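Local coordinates for protein octopine dehydrogenase (Pecten maximus, PDB 3IQD) that catalyses the NADH-dependent reductive condensation of L-arginine with pyruvate to D-octopine, and the reverse oxidation of octopine, at residues A119-Q124 / M138-T143; K44-D49 / K66-V71; A248-C253 / D272-Q277. One frame throughout, in Å; residues are numbered along the deposited sequence.

In the fold
Interaction 1 lies nearest the middle of the chain, its centre about 7 Å from that of the whole, and ends at Glu142 and Thr143, which touch the bound agmatine. Interaction 3 belongs to the alpha-helical domain that also approaches this ligand: the side chain of Ile275 is about 9 Å from agmatine, and the centres of interactions 1 and 3 are about 20 Å apart. Interaction 2 sits at the far edge of the dinucleotide-binding part, with the side chain of Pro69 about 14 Å from NADH. Its centre is about 29 Å from that of interaction 1 and about 44 Å from that of interaction 3, which lies on the opposite side of the chain's centre.

Interaction 1: residues A119-Q124 / M138-T143; sequences AGFEFQ and MMSFET. With AG2 (agmatine), chain C.
Glu122 and Ser140 form the polar link between the helix that starts at Phe121 and the strand ending at Phe141. The hydroxyl of Ser140 donates from OG to Glu122 OE2 over 2.7 Å, and it reaches that oxygen from above the carboxylate, 66° out of its plane. The serine thus meets the carboxylate over its face, well out of plane. A bend at chi2 of 91° turns the Glu122 carboxylate toward Ser140. Ser140 OG is also hydrogen-bonded to Ser117 OG, so this buried hydroxyl has two hydrogen-bond partners.

The Phe121 ring and the Met138 sulfur pack beside this bond. Phe121 carries its ring opposite the backbone N (chi1 179°), which swings it toward the strand; CD1 comes 3.7 Å from Ser140 OG, and CE1 is 4.1 Å from Met139 O. Both oxygens approach the ring obliquely. His95, edge-to-face, and Phe99 meet the same ring. Met138 runs nearly straight as far as its sulfur and lays it against the first helical turn, SD being 4.1 Å from Glu122 CB and 4.0 Å from Glu122 O.

Past the strand end the backbone delivers two side chains to agmatine. Glu142 OE1 faces the guanidinium at 2.8 Å from its NH2, while Glu142 OE2 takes the amide of Ala167. Thr143 packs on the aliphatic part, its CB 3.5 Å from CG of agmatine. An acid beside the guanidinium is consistent with the preference for L-arginine. Helix 121-129 connects the parallel strands 111-114 and 137-141, so the contact is the helix-on-strand packing of a beta-alpha-beta unit of the Rossmann type, with the ligand-binding residues just beyond a strand end.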
ATOM      1  N   ALA A 119       0.451  -5.204   0.615  1.00 22.05           N
ATOM      2  CA  ALA A 119       0.030  -6.485   1.168  1.00 22.27           C
ATOM      3  C   ALA A 119       1.078  -7.078   2.114  1.00 22.15           C
ATOM      4  O   ALA A 119       2.277  -6.891   1.914  1.00 22.37           O
ATOM      5  CB  ALA A 119      -0.308  -7.450   0.050  1.00 23.37           C
ATOM      6  N   GLY A 120       0.615  -7.770   3.155  1.00 21.87           N
ATOM      7  CA  GLY A 120       1.503  -8.475   4.087  1.00 21.74           C
ATOM      8  C   GLY A 120       2.087  -7.630   5.203  1.00 20.74           C
ATOM      9  O   GLY A 120       2.946  -8.093   5.955  1.00 20.97           O
ATOM     10  N   PHE A 121       1.604  -6.397   5.310  1.00 19.68           N
ATOM     11  CA  PHE A 121       2.036  -5.426   6.314  1.00 18.96           C
ATOM     12  C   PHE A 121       1.895  -5.926   7.769  1.00 19.14           C
ATOM     13  O   PHE A 121       2.807  -5.744   8.588  1.00 19.21           O
ATOM     14  CB  PHE A 121       1.249  -4.125   6.099  1.00 18.25           C
ATOM     15  CG  PHE A 121       1.570  -3.031   7.074  1.00 17.70           C
ATOM     16  CD1 PHE A 121       0.770  -2.828   8.196  1.00 17.09           C
ATOM     17  CD2 PHE A 121       2.646  -2.181   6.854  1.00 18.02           C
ATOM     18  CE1 PHE A 121       1.049  -1.808   9.097  1.00 16.69           C
ATOM     19  CE2 PHE A 121       2.934  -1.152   7.754  1.00 18.03           C
ATOM     20  CZ  PHE A 121       2.131  -0.971   8.879  1.00 17.07           C
ATOM     21  N   GLU A 122       0.757  -6.552   8.079  1.00 19.07           N
ATOM     22  CA  GLU A 122       0.485  -7.049   9.427  1.00 18.86           C
ATOM     23  C   GLU A 122       1.290  -8.308   9.751  1.00 19.48           C
ATOM     24  O   GLU A 122       1.755  -8.458  10.879  1.00 19.96           O
ATOM     25  CB  GLU A 122      -1.009  -7.322   9.634  1.00 19.07           C
ATOM     26  CG  GLU A 122      -1.939  -6.162   9.307  1.00 18.73           C
ATOM     27  CD  GLU A 122      -2.434  -6.170   7.865  1.00 19.19           C
ATOM     28  OE1 GLU A 122      -1.833  -6.870   7.015  1.00 20.10           O
ATOM     29  OE2 GLU A 122      -3.427  -5.464   7.581  1.00 18.76           O
ATOM     30  N   PHE A 123       1.445  -9.209   8.778  1.00 19.62           N
ATOM     31  CA  PHE A 123       2.229 -10.439   8.982  1.00 20.31           C
ATOM     32  C   PHE A 123       3.662 -10.102   9.377  1.00 20.29           C
ATOM     33  O   PHE A 123       4.210 -10.675  10.319  1.00 20.95           O
ATOM     34  CB  PHE A 123       2.257 -11.320   7.725  1.00 20.83           C
ATOM     35  CG  PHE A 123       0.902 -11.684   7.190  1.00 20.81           C
ATOM     36  CD1 PHE A 123       0.677 -11.708   5.814  1.00 20.87           C
ATOM     37  CD2 PHE A 123      -0.150 -12.013   8.049  1.00 20.52           C
ATOM     38  CE1 PHE A 123      -0.575 -12.055   5.295  1.00 21.16           C
ATOM     39  CE2 PHE A 123      -1.406 -12.355   7.544  1.00 20.54           C
ATOM     40  CZ  PHE A 123      -1.619 -12.377   6.165  1.00 21.29           C
ATOM     41  N   GLN A 124       4.253  -9.166   8.638  1.00 19.59           N
ATOM     42  CA  GLN A 124       5.597  -8.675   8.897  1.00 19.49           C
ATOM     43  C   GLN A 124       5.682  -8.051  10.292  1.00 19.18           C
ATOM     44  O   GLN A 124       6.587  -8.366  11.072  1.00 19.73           O
ATOM     45  CB  GLN A 124       5.966  -7.649   7.831  1.00 18.77           C
ATOM     46  CG  GLN A 124       7.367  -7.088   7.933  1.00 18.65           C
ATOM     47  CD  GLN A 124       7.697  -6.184   6.768  1.00 18.28           C
ATOM     48  OE1 GLN A 124       6.937  -5.268   6.448  1.00 17.40           O
ATOM     49  NE2 GLN A 124       8.838  -6.435   6.125  1.00 19.11           N
ATOM     50  N   MET A 138      -2.899  -2.505  14.550  1.00 18.09           N
ATOM     51  CA  MET A 138      -2.302  -2.382  13.230  1.00 17.62           C
ATOM     52  C   MET A 138      -3.333  -1.885  12.222  1.00 17.52           C
ATOM     53  O   MET A 138      -4.338  -2.550  11.974  1.00 18.07           O
ATOM     54  CB  MET A 138      -1.705  -3.722  12.805  1.00 17.91           C
ATOM     55  CG  MET A 138      -0.633  -4.227  13.758  1.00 18.16           C
ATOM     56  SD  MET A 138      -0.065  -5.888  13.381  1.00 19.18           S
ATOM     57  CE  MET A 138      -1.390  -6.892  14.062  1.00 20.28           C
ATOM     58  N   MET A 139      -3.081  -0.707  11.656  1.00 17.15           N
ATOM     59  CA  MET A 139      -4.020  -0.061  10.739  1.00 17.30           C
ATOM     60  C   MET A 139      -3.471  -0.062   9.316  1.00 17.29           C
ATOM     61  O   MET A 139      -2.353   0.395   9.080  1.00 17.15           O
ATOM     62  CB  MET A 139      -4.289   1.376  11.194  1.00 17.22           C
ATOM     63  CG  MET A 139      -5.622   1.949  10.757  1.00 17.26           C
ATOM     64  SD  MET A 139      -5.882   3.566  11.498  1.00 17.42           S
ATOM     65  CE  MET A 139      -7.534   3.958  10.936  1.00 18.33           C
ATOM     66  N   SER A 140      -4.260  -0.561   8.372  1.00 17.79           N
ATOM     67  CA  SER A 140      -3.805  -0.680   6.991  1.00 18.21           C
ATOM     68  C   SER A 140      -4.645   0.150   6.028  1.00 18.69           C
ATOM     69  O   SER A 140      -5.835  -0.123   5.850  1.00 19.48           O
ATOM     70  CB  SER A 140      -3.797  -2.148   6.558  1.00 18.79           C
ATOM     71  OG  SER A 140      -2.755  -2.862   7.207  1.00 18.97           O
ATOM     72  N   PHE A 141      -4.024   1.155   5.412  1.00 18.53           N
ATOM     73  CA  PHE A 141      -4.703   2.024   4.446  1.00 19.02           C
ATOM     74  C   PHE A 141      -4.478   1.546   3.022  1.00 19.52           C
ATOM     75  O   PHE A 141      -3.359   1.172   2.660  1.00 19.58           O
ATOM     76  CB  PHE A 141      -4.226   3.470   4.585  1.00 18.81           C
ATOM     77  CG  PHE A 141      -4.895   4.228   5.698  1.00 19.06           C
ATOM     78  CD1 PHE A 141      -4.417   4.143   7.003  1.00 18.46           C
ATOM     79  CD2 PHE A 141      -6.005   5.037   5.436  1.00 19.83           C
ATOM     80  CE1 PHE A 141      -5.038   4.851   8.037  1.00 19.31           C
ATOM     81  CE2 PHE A 141      -6.639   5.747   6.464  1.00 20.03           C
ATOM     82  CZ  PHE A 141      -6.156   5.655   7.765  1.00 19.66           C
ATOM     83  N   GLU A 142      -5.543   1.578   2.219  1.00 20.25           N
ATOM     84  CA  GLU A 142      -5.536   1.031   0.847  1.00 20.84           C
ATOM     85  C   GLU A 142      -4.462   1.623  -0.082  1.00 20.67           C
ATOM     86  O   GLU A 142      -3.738   0.887  -0.750  1.00 20.97           O
ATOM     87  CB  GLU A 142      -6.934   1.117   0.211  1.00 21.69           C
ATOM     88  CG  GLU A 142      -7.629   2.485   0.322  1.00 22.25           C
ATOM     89  CD  GLU A 142      -9.013   2.523  -0.337  1.00 23.38           C
ATOM     90  OE1 GLU A 142      -9.384   1.563  -1.048  1.00 24.37           O
ATOM     91  OE2 GLU A 142      -9.734   3.525  -0.141  1.00 23.66           O
ATOM     92  N   THR A 143      -4.368   2.951  -0.104  1.00 20.33           N
ATOM     93  CA  THR A 143      -3.390   3.674  -0.915  1.00 20.21           C
ATOM     94  C   THR A 143      -2.985   4.963  -0.188  1.00 19.48           C
ATOM     95  O   THR A 143      -3.390   5.183   0.950  1.00 18.96           O
ATOM     96  CB  THR A 143      -3.930   3.950  -2.356  1.00 21.23           C
ATOM     97  OG1 THR A 143      -2.889   4.488  -3.179  1.00 22.12           O
ATOM     98  CG2 THR A 143      -5.104   4.909  -2.351  1.00 21.55           C
TER
HETATM   99  N   AG2 C 406      -1.582   1.473  -6.891  0.50 35.37           N
HETATM  100  CA  AG2 C 406      -2.475   1.813  -5.749  0.50 35.42           C
HETATM  101  CB  AG2 C 406      -3.931   1.870  -6.214  0.50 35.43           C
HETATM  102  CG  AG2 C 406      -4.950   2.015  -5.095  0.50 35.68           C
HETATM  103  CD  AG2 C 406      -5.424   0.661  -4.582  0.50 36.22           C
HETATM  104  NE  AG2 C 406      -6.859   0.648  -4.308  0.50 36.54           N
HETATM  105  CZ  AG2 C 406      -7.445  -0.117  -3.388  0.50 36.83           C
HETATM  106  NH1 AG2 C 406      -6.724  -0.941  -2.638  0.50 37.16           N
HETATM  107  NH2 AG2 C 406      -8.758  -0.055  -3.218  0.50 36.67           N

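Interaction 2: residues K44-D49 / K66-V71; sequences KALGAD and KSRPKV
Arg68 reaches across to the turn after helix 38-46, and its polar contact there is with a backbone carbonyl. NH1 lies 2.8 Å from Gly47 O, but the N-H...O angle of 119° makes this a weak hydrogen bond. The carbonyl stands at the edge of the guanidinium, near its plane. A bend at chi3 of 70° turns the guanidinium out of the line of its aliphatic chain to meet it. Because Gly47 directly follows the C-terminal end of helix 38-46, the positive charge is probably favourably placed there. Both Arg68 and Gly47 also touch a crystal neighbour, so the pose may owe something to the lattice.

Van der Waals contact with the backbone is the second kind: the methylenes of Arg68 pass alongside Asp49 O, with CG 3.4 Å from that oxygen. The carboxylate of Asp49 is not part of this; its OD2 forms a salt bridge with Arg155.

Apolar contact supplies the third. Leu46 points toward the other segment, and its CD2 methyl lies 4.3 Å from Arg68 CG and 4.4 Å from Pro69 CD, bridging the arginine stem and the proline ring. Pro69 in turn touches Val31 of strand 27-32.

The turn itself is tied by Asp49 N to Leu46 O at 3.1 Å, a type II' turn in which Gly47, with phi of 55°, is the first central residue. The contact thus joins a helix end with its reversing turn to the segment that leaves the antiparallel pair 51-56 and 62-67 and runs into strand 71-73, parallel to strand 27-32, at the margin of the Rossmann-type NADH-binding domain.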
ATOM      1  N   LYS A  44      19.151  20.025   7.877  1.00 27.61           N
ATOM      2  CA  LYS A  44      19.982  21.104   7.326  1.00 29.24           C
ATOM      3  C   LYS A  44      19.194  21.915   6.308  1.00 28.93           C
ATOM      4  O   LYS A  44      19.320  23.139   6.259  1.00 30.02           O
ATOM      5  CB  LYS A  44      21.276  20.573   6.682  1.00 30.33           C
ATOM      6  CG  LYS A  44      22.316  20.039   7.669  1.00 32.04           C
ATOM      7  CD  LYS A  44      23.763  20.334   7.221  1.00 35.81           C
ATOM      8  CE  LYS A  44      24.419  19.165   6.468  1.00 37.25           C
ATOM      9  NZ  LYS A  44      24.158  19.153   4.985  1.00 37.42           N
ATOM     10  N   ALA A  45      18.374  21.223   5.516  1.00 27.70           N
ATOM     11  CA  ALA A  45      17.570  21.849   4.470  1.00 27.52           C
ATOM     12  C   ALA A  45      16.472  22.736   5.044  1.00 27.22           C
ATOM     13  O   ALA A  45      16.336  23.895   4.649  1.00 27.89           O
ATOM     14  CB  ALA A  45      16.980  20.791   3.539  1.00 26.48           C
ATOM     15  N   LEU A  46      15.700  22.190   5.982  1.00 26.35           N
ATOM     16  CA  LEU A  46      14.582  22.922   6.575  1.00 26.30           C
ATOM     17  C   LEU A  46      15.058  24.134   7.378  1.00 27.70           C
ATOM     18  O   LEU A  46      14.392  25.173   7.385  1.00 28.44           O
ATOM     19  CB  LEU A  46      13.707  22.001   7.440  1.00 24.93           C
ATOM     20  CG  LEU A  46      12.440  22.593   8.075  1.00 24.66           C
ATOM     21  CD1 LEU A  46      11.469  23.098   7.016  1.00 24.56           C
ATOM     22  CD2 LEU A  46      11.750  21.594   9.000  1.00 23.63           C
ATOM     23  N   GLY A  47      16.209  23.997   8.035  1.00 28.28           N
ATOM     24  CA  GLY A  47      16.755  25.058   8.872  1.00 29.70           C
ATOM     25  C   GLY A  47      15.751  25.502   9.913  1.00 29.75           C
ATOM     26  O   GLY A  47      15.071  24.669  10.518  1.00 28.87           O
ATOM     27  N   ALA A  48      15.636  26.815  10.097  1.00 31.07           N
ATOM     28  CA  ALA A  48      14.715  27.391  11.080  1.00 31.43           C
ATOM     29  C   ALA A  48      13.318  27.663  10.506  1.00 31.11           C
ATOM     30  O   ALA A  48      12.430  28.161  11.207  1.00 31.30           O
ATOM     31  CB  ALA A  48      15.309  28.656  11.664  1.00 33.13           C
ATOM     32  N   ASP A  49      13.125  27.318   9.237  1.00 30.82           N
ATOM     33  CA  ASP A  49      11.868  27.580   8.545  1.00 30.69           C
ATOM     34  C   ASP A  49      10.826  26.506   8.839  1.00 29.51           C
ATOM     35  O   ASP A  49      11.124  25.493   9.482  1.00 28.80           O
ATOM     36  CB  ASP A  49      12.106  27.692   7.035  1.00 30.85           C
ATOM     37  CG  ASP A  49      13.243  28.643   6.690  1.00 32.10           C
ATOM     38  OD1 ASP A  49      13.164  29.841   7.030  1.00 33.21           O
ATOM     39  OD2 ASP A  49      14.220  28.186   6.069  1.00 31.76           O
ATOM     40  N   LYS A  66       1.601  25.553   6.450  1.00 30.84           N
ATOM     41  CA  LYS A  66       2.936  25.655   7.031  1.00 30.36           C
ATOM     42  C   LYS A  66       2.942  25.087   8.444  1.00 29.47           C
ATOM     43  O   LYS A  66       2.021  25.341   9.225  1.00 29.75           O
ATOM     44  CB  LYS A  66       3.416  27.108   7.052  1.00 31.90           C
ATOM     45  CG  LYS A  66       3.577  27.741   5.681  1.00 33.12           C
ATOM     46  CD  LYS A  66       4.618  28.847   5.709  1.00 34.65           C
ATOM     47  CE  LYS A  66       4.950  29.304   4.299  1.00 36.13           C
ATOM     48  NZ  LYS A  66       6.363  29.760   4.185  1.00 37.02           N
ATOM     49  N   SER A  67       3.985  24.323   8.766  1.00 28.33           N
ATOM     50  CA  SER A  67       4.127  23.700  10.082  1.00 27.45           C
ATOM     51  C   SER A  67       5.553  23.211  10.316  1.00 26.99           C
ATOM     52  O   SER A  67       6.334  23.095   9.373  1.00 26.78           O
ATOM     53  CB  SER A  67       3.142  22.534  10.235  1.00 26.51           C
ATOM     54  OG  SER A  67       3.517  21.422   9.440  1.00 24.89           O
ATOM     55  N   ARG A  68       5.883  22.922  11.574  1.00 26.92           N
ATOM     56  CA  ARG A  68       7.167  22.306  11.913  1.00 26.60           C
ATOM     57  C   ARG A  68       7.008  21.072  12.796  1.00 25.83           C
ATOM     58  O   ARG A  68       6.250  21.096  13.766  1.00 25.95           O
ATOM     59  CB  ARG A  68       8.103  23.308  12.590  1.00 27.63           C
ATOM     60  CG  ARG A  68       9.228  23.793  11.699  1.00 28.52           C
ATOM     61  CD  ARG A  68      10.218  24.674  12.456  1.00 29.33           C
ATOM     62  NE  ARG A  68      11.023  23.931  13.423  1.00 28.51           N
ATOM     63  CZ  ARG A  68      12.344  23.780  13.358  1.00 28.44           C
ATOM     64  NH1 ARG A  68      13.041  24.321  12.366  1.00 28.48           N
ATOM     65  NH2 ARG A  68      12.971  23.092  14.301  1.00 28.69           N
ATOM     66  N   PRO A  69       7.707  19.977  12.446  1.00 25.15           N
ATOM     67  CA  PRO A  69       7.838  18.831  13.346  1.00 24.76           C
ATOM     68  C   PRO A  69       8.694  19.175  14.558  1.00 25.65           C
ATOM     69  O   PRO A  69       9.566  20.046  14.472  1.00 26.51           O
ATOM     70  CB  PRO A  69       8.554  17.781  12.484  1.00 24.02           C
ATOM     71  CG  PRO A  69       8.379  18.239  11.079  1.00 23.93           C
ATOM     72  CD  PRO A  69       8.374  19.731  11.157  1.00 24.84           C
ATOM     73  N   LYS A  70       8.436  18.491  15.673  1.00 25.72           N
ATOM     74  CA  LYS A  70       9.201  18.653  16.913  1.00 26.87           C
ATOM     75  C   LYS A  70      10.665  18.255  16.711  1.00 26.91           C
ATOM     76  O   LYS A  70      11.573  18.978  17.124  1.00 28.21           O
ATOM     77  CB  LYS A  70       8.562  17.825  18.033  1.00 27.05           C
ATOM     78  CG  LYS A  70       9.267  17.884  19.388  1.00 29.64           C
ATOM     79  CD  LYS A  70       8.592  18.871  20.331  1.00 33.25           C
ATOM     80  CE  LYS A  70       8.786  18.467  21.793  1.00 35.22           C
ATOM     81  NZ  LYS A  70       7.682  18.983  22.669  1.00 36.30           N
ATOM     82  N   VAL A  71      10.884  17.112  16.065  1.00 25.75           N
ATOM     83  CA  VAL A  71      12.231  16.640  15.756  1.00 25.76           C
ATOM     84  C   VAL A  71      12.238  15.836  14.457  1.00 24.71           C
ATOM     85  O   VAL A  71      11.264  15.159  14.133  1.00 23.78           O
ATOM     86  CB  VAL A  71      12.838  15.811  16.936  1.00 26.49           C
ATOM     87  CG1 VAL A  71      12.130  14.462  17.106  1.00 25.32           C
ATOM     88  CG2 VAL A  71      14.352  15.633  16.769  1.00 27.06           C
TER

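Interaction 3: residues A248-C253 / D272-Q277; sequences ACSNEC and DKDIYQ. Unlike the reference sequence in segment 272-277: Asp272 (reference Val).
Ser250 CB projects from helix 240-263 toward the start of helix 275-283, and its first neighbour there is Ile275, whose CG2 methyl lies 3.7 Å from it. Moving outward, chi1 of 158° carries the hydroxyl away from its own backbone N and into the bend formed by Lys273, Asp274 and Ile275. At the tip, OG accepts the amide of Ile275 over 3.1 Å with an N-H...O angle of 156°, which is the better-defined bond of the contact. OG also donates weakly to Asp274 OD2 at 3.5 Å, and Asp274 CA packs against it at the same separation of 3.5 Å from OG. A single hydroxyl thus serves as acceptor to Ile275 and weak donor to Asp274, the residue before it.

Ile275 N belongs to the first helical residue, and Asp274 at the N-cap position makes no capping bond with its side chain. The acceptor for this amide comes instead from another helix, an arrangement that ties the start of helix 275-283 to the flank of helix 240-263. With an alanine at Ser250, the amide of Ile275 would probably lose its acceptor and Asp274 its weak donor, leaving this helix start less firmly fixed.

Farther along, Cys253 and Asp272 face each other more loosely, with Cys253 O 4.4 Å from Asp272 OD2; Asp272 replaces the valine of the reference sequence. Within the alpha-helical domain, Glu252 bonds to Asn351 and Ser350 of helix 349-361, and Cys253 and Asp272 both touch Ile205 of helix 200-205. Lys273 pairs with Glu281 and touches the arginine-binding Met206, while Ile275 packs on Leu293 of helix 293-298, so the contact stands among helices 200-205, 293-298 and 349-361 of the alpha-helical domain.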
ATOM      1  N   ALA A 248     -11.401 -11.914 -14.164  1.00 27.47           N
ATOM      2  CA  ALA A 248     -11.005 -13.253 -13.727  1.00 27.46           C
ATOM      3  C   ALA A 248     -10.253 -13.218 -12.398  1.00 26.35           C
ATOM      4  O   ALA A 248     -10.566 -13.975 -11.475  1.00 26.51           O
ATOM      5  CB  ALA A 248     -10.170 -13.939 -14.797  1.00 27.90           C
ATOM      6  N   CYS A 249      -9.270 -12.325 -12.312  1.00 25.28           N
ATOM      7  CA  CYS A 249      -8.498 -12.115 -11.090  1.00 24.33           C
ATOM      8  C   CYS A 249      -9.357 -11.658  -9.911  1.00 24.16           C
ATOM      9  O   CYS A 249      -9.179 -12.139  -8.789  1.00 23.86           O
ATOM     10  CB  CYS A 249      -7.417 -11.078 -11.341  1.00 23.56           C
ATOM     11  SG  CYS A 249      -6.106 -11.613 -12.415  1.00 23.90           S
ATOM     12  N   SER A 250     -10.265 -10.717 -10.177  1.00 24.37           N
ATOM     13  CA  SER A 250     -11.197 -10.196  -9.177  1.00 24.41           C
ATOM     14  C   SER A 250     -12.106 -11.291  -8.618  1.00 25.28           C
ATOM     15  O   SER A 250     -12.382 -11.319  -7.415  1.00 25.12           O
ATOM     16  CB  SER A 250     -12.036  -9.071  -9.781  1.00 24.81           C
ATOM     17  OG  SER A 250     -13.242  -8.877  -9.064  1.00 25.70           O
ATOM     18  N   ASN A 251     -12.573 -12.180  -9.497  1.00 26.18           N
ATOM     19  CA  ASN A 251     -13.363 -13.341  -9.091  1.00 27.12           C
ATOM     20  C   ASN A 251     -12.559 -14.278  -8.203  1.00 26.79           C
ATOM     21  O   ASN A 251     -13.069 -14.795  -7.209  1.00 27.34           O
ATOM     22  CB  ASN A 251     -13.887 -14.097 -10.312  1.00 28.24           C
ATOM     23  CG  ASN A 251     -14.920 -13.307 -11.082  1.00 28.71           C
ATOM     24  OD1 ASN A 251     -15.167 -12.136 -10.789  1.00 28.41           O
ATOM     25  ND2 ASN A 251     -15.529 -13.939 -12.076  1.00 29.61           N
ATOM     26  N   GLU A 252     -11.296 -14.479  -8.567  1.00 26.15           N
ATOM     27  CA  GLU A 252     -10.370 -15.268  -7.765  1.00 25.85           C
ATOM     28  C   GLU A 252     -10.191 -14.654  -6.372  1.00 25.06           C
ATOM     29  O   GLU A 252      -9.962 -15.374  -5.398  1.00 25.19           O
ATOM     30  CB  GLU A 252      -9.030 -15.435  -8.497  1.00 25.40           C
ATOM     31  CG  GLU A 252      -9.122 -16.337  -9.737  1.00 26.25           C
ATOM     32  CD  GLU A 252      -7.800 -16.525 -10.477  1.00 26.48           C
ATOM     33  OE1 GLU A 252      -6.819 -15.805 -10.200  1.00 26.17           O
ATOM     34  OE2 GLU A 252      -7.739 -17.409 -11.351  1.00 28.29           O
ATOM     35  N   CYS A 253     -10.319 -13.331  -6.285  1.00 24.45           N
ATOM     36  CA  CYS A 253     -10.299 -12.618  -5.005  1.00 24.09           C
ATOM     37  C   CYS A 253     -11.514 -12.977  -4.158  1.00 25.07           C
ATOM     38  O   CYS A 253     -11.389 -13.239  -2.956  1.00 25.04           O
ATOM     39  CB  CYS A 253     -10.258 -11.100  -5.221  1.00 23.66           C
ATOM     40  SG  CYS A 253      -8.682 -10.451  -5.807  1.00 21.89           S
ATOM     41  N   ASP A 272     -15.545  -7.777   0.068  1.00 30.76           N
ATOM     42  CA  ASP A 272     -14.816  -8.130  -1.145  1.00 30.69           C
ATOM     43  C   ASP A 272     -15.783  -8.107  -2.308  1.00 31.60           C
ATOM     44  O   ASP A 272     -16.706  -8.923  -2.380  1.00 32.35           O
ATOM     45  CB  ASP A 272     -14.198  -9.514  -1.043  1.00 30.56           C
ATOM     46  CG  ASP A 272     -12.943  -9.518  -0.235  1.00 30.91           C
ATOM     47  OD1 ASP A 272     -13.031  -9.665   1.009  1.00 31.50           O
ATOM     48  OD2 ASP A 272     -11.867  -9.378  -0.855  1.00 32.00           O
ATOM     49  N   LYS A 273     -15.570  -7.156  -3.206  1.00 31.76           N
ATOM     50  CA  LYS A 273     -16.481  -6.924  -4.312  1.00 33.11           C
ATOM     51  C   LYS A 273     -15.762  -7.031  -5.650  1.00 32.96           C
ATOM     52  O   LYS A 273     -14.533  -7.104  -5.701  1.00 31.88           O
ATOM     53  CB  LYS A 273     -17.181  -5.566  -4.157  1.00 33.78           C
ATOM     54  CG  LYS A 273     -16.275  -4.421  -3.684  1.00 33.29           C
ATOM     55  CD  LYS A 273     -17.081  -3.194  -3.241  1.00 34.21           C
ATOM     56  CE  LYS A 273     -17.777  -3.426  -1.900  1.00 34.50           C
ATOM     57  NZ  LYS A 273     -18.864  -2.443  -1.645  1.00 35.34           N
ATOM     58  N   ASP A 274     -16.546  -7.070  -6.724  1.00 34.28           N
ATOM     59  CA  ASP A 274     -16.016  -7.075  -8.072  1.00 34.51           C
ATOM     60  C   ASP A 274     -15.244  -5.800  -8.313  1.00 33.87           C
ATOM     61  O   ASP A 274     -15.630  -4.733  -7.840  1.00 34.08           O
ATOM     62  CB  ASP A 274     -17.151  -7.181  -9.093  1.00 36.24           C
ATOM     63  CG  ASP A 274     -17.446  -8.611  -9.492  1.00 37.98           C
ATOM     64  OD1 ASP A 274     -18.587  -9.070  -9.252  1.00 40.09           O
ATOM     65  OD2 ASP A 274     -16.535  -9.277 -10.047  1.00 38.68           O
ATOM     66  N   ILE A 275     -14.145  -5.922  -9.048  1.00 33.36           N
ATOM     67  CA  ILE A 275     -13.358  -4.768  -9.459  1.00 33.14           C
ATOM     68  C   ILE A 275     -14.230  -3.755 -10.216  1.00 34.42           C
ATOM     69  O   ILE A 275     -14.081  -2.545 -10.038  1.00 34.47           O
ATOM     70  CB  ILE A 275     -12.112  -5.198 -10.282  1.00 32.44           C
ATOM     71  CG1 ILE A 275     -11.158  -4.018 -10.474  1.00 31.84           C
ATOM     72  CG2 ILE A 275     -12.510  -5.858 -11.616  1.00 32.68           C
ATOM     73  CD1 ILE A 275      -9.720  -4.435 -10.643  1.00 31.17           C
ATOM     74  N   TYR A 276     -15.151  -4.267 -11.032  1.00 35.64           N
ATOM     75  CA  TYR A 276     -16.094  -3.434 -11.773  1.00 37.12           C
ATOM     76  C   TYR A 276     -17.025  -2.705 -10.817  1.00 38.33           C
ATOM     77  O   TYR A 276     -17.258  -1.501 -10.957  1.00 39.10           O
ATOM     78  CB  TYR A 276     -16.895  -4.285 -12.764  1.00 37.86           C
ATOM     79  CG  TYR A 276     -18.032  -3.559 -13.450  1.00 38.88           C
ATOM     80  CD1 TYR A 276     -17.825  -2.336 -14.086  1.00 38.85           C
ATOM     81  CD2 TYR A 276     -19.311  -4.105 -13.480  1.00 39.96           C
ATOM     82  CE1 TYR A 276     -18.860  -1.671 -14.721  1.00 40.25           C
ATOM     83  CE2 TYR A 276     -20.357  -3.447 -14.118  1.00 41.67           C
ATOM     84  CZ  TYR A 276     -20.120  -2.229 -14.735  1.00 41.78           C
ATOM     85  OH  TYR A 276     -21.142  -1.564 -15.363  1.00 43.46           O
ATOM     86  N   GLN A 277     -17.545  -3.452  -9.848  1.00 38.89           N
ATOM     87  CA  GLN A 277     -18.385  -2.915  -8.791  1.00 40.19           C
ATOM     88  C   GLN A 277     -17.594  -1.922  -7.940  1.00 39.66           C
ATOM     89  O   GLN A 277     -18.156  -0.965  -7.406  1.00 40.64           O
ATOM     90  CB  GLN A 277     -18.911  -4.066  -7.934  1.00 40.21           C
ATOM     91  CG  GLN A 277     -20.049  -3.714  -6.998  1.00 41.92           C
ATOM     92  CD  GLN A 277     -20.650  -4.944  -6.330  1.00 42.59           C
ATOM     93  OE1 GLN A 277     -19.963  -5.951  -6.101  1.00 42.16           O
ATOM     94  NE2 GLN A 277     -21.942  -4.867  -6.010  1.00 44.62           N
TER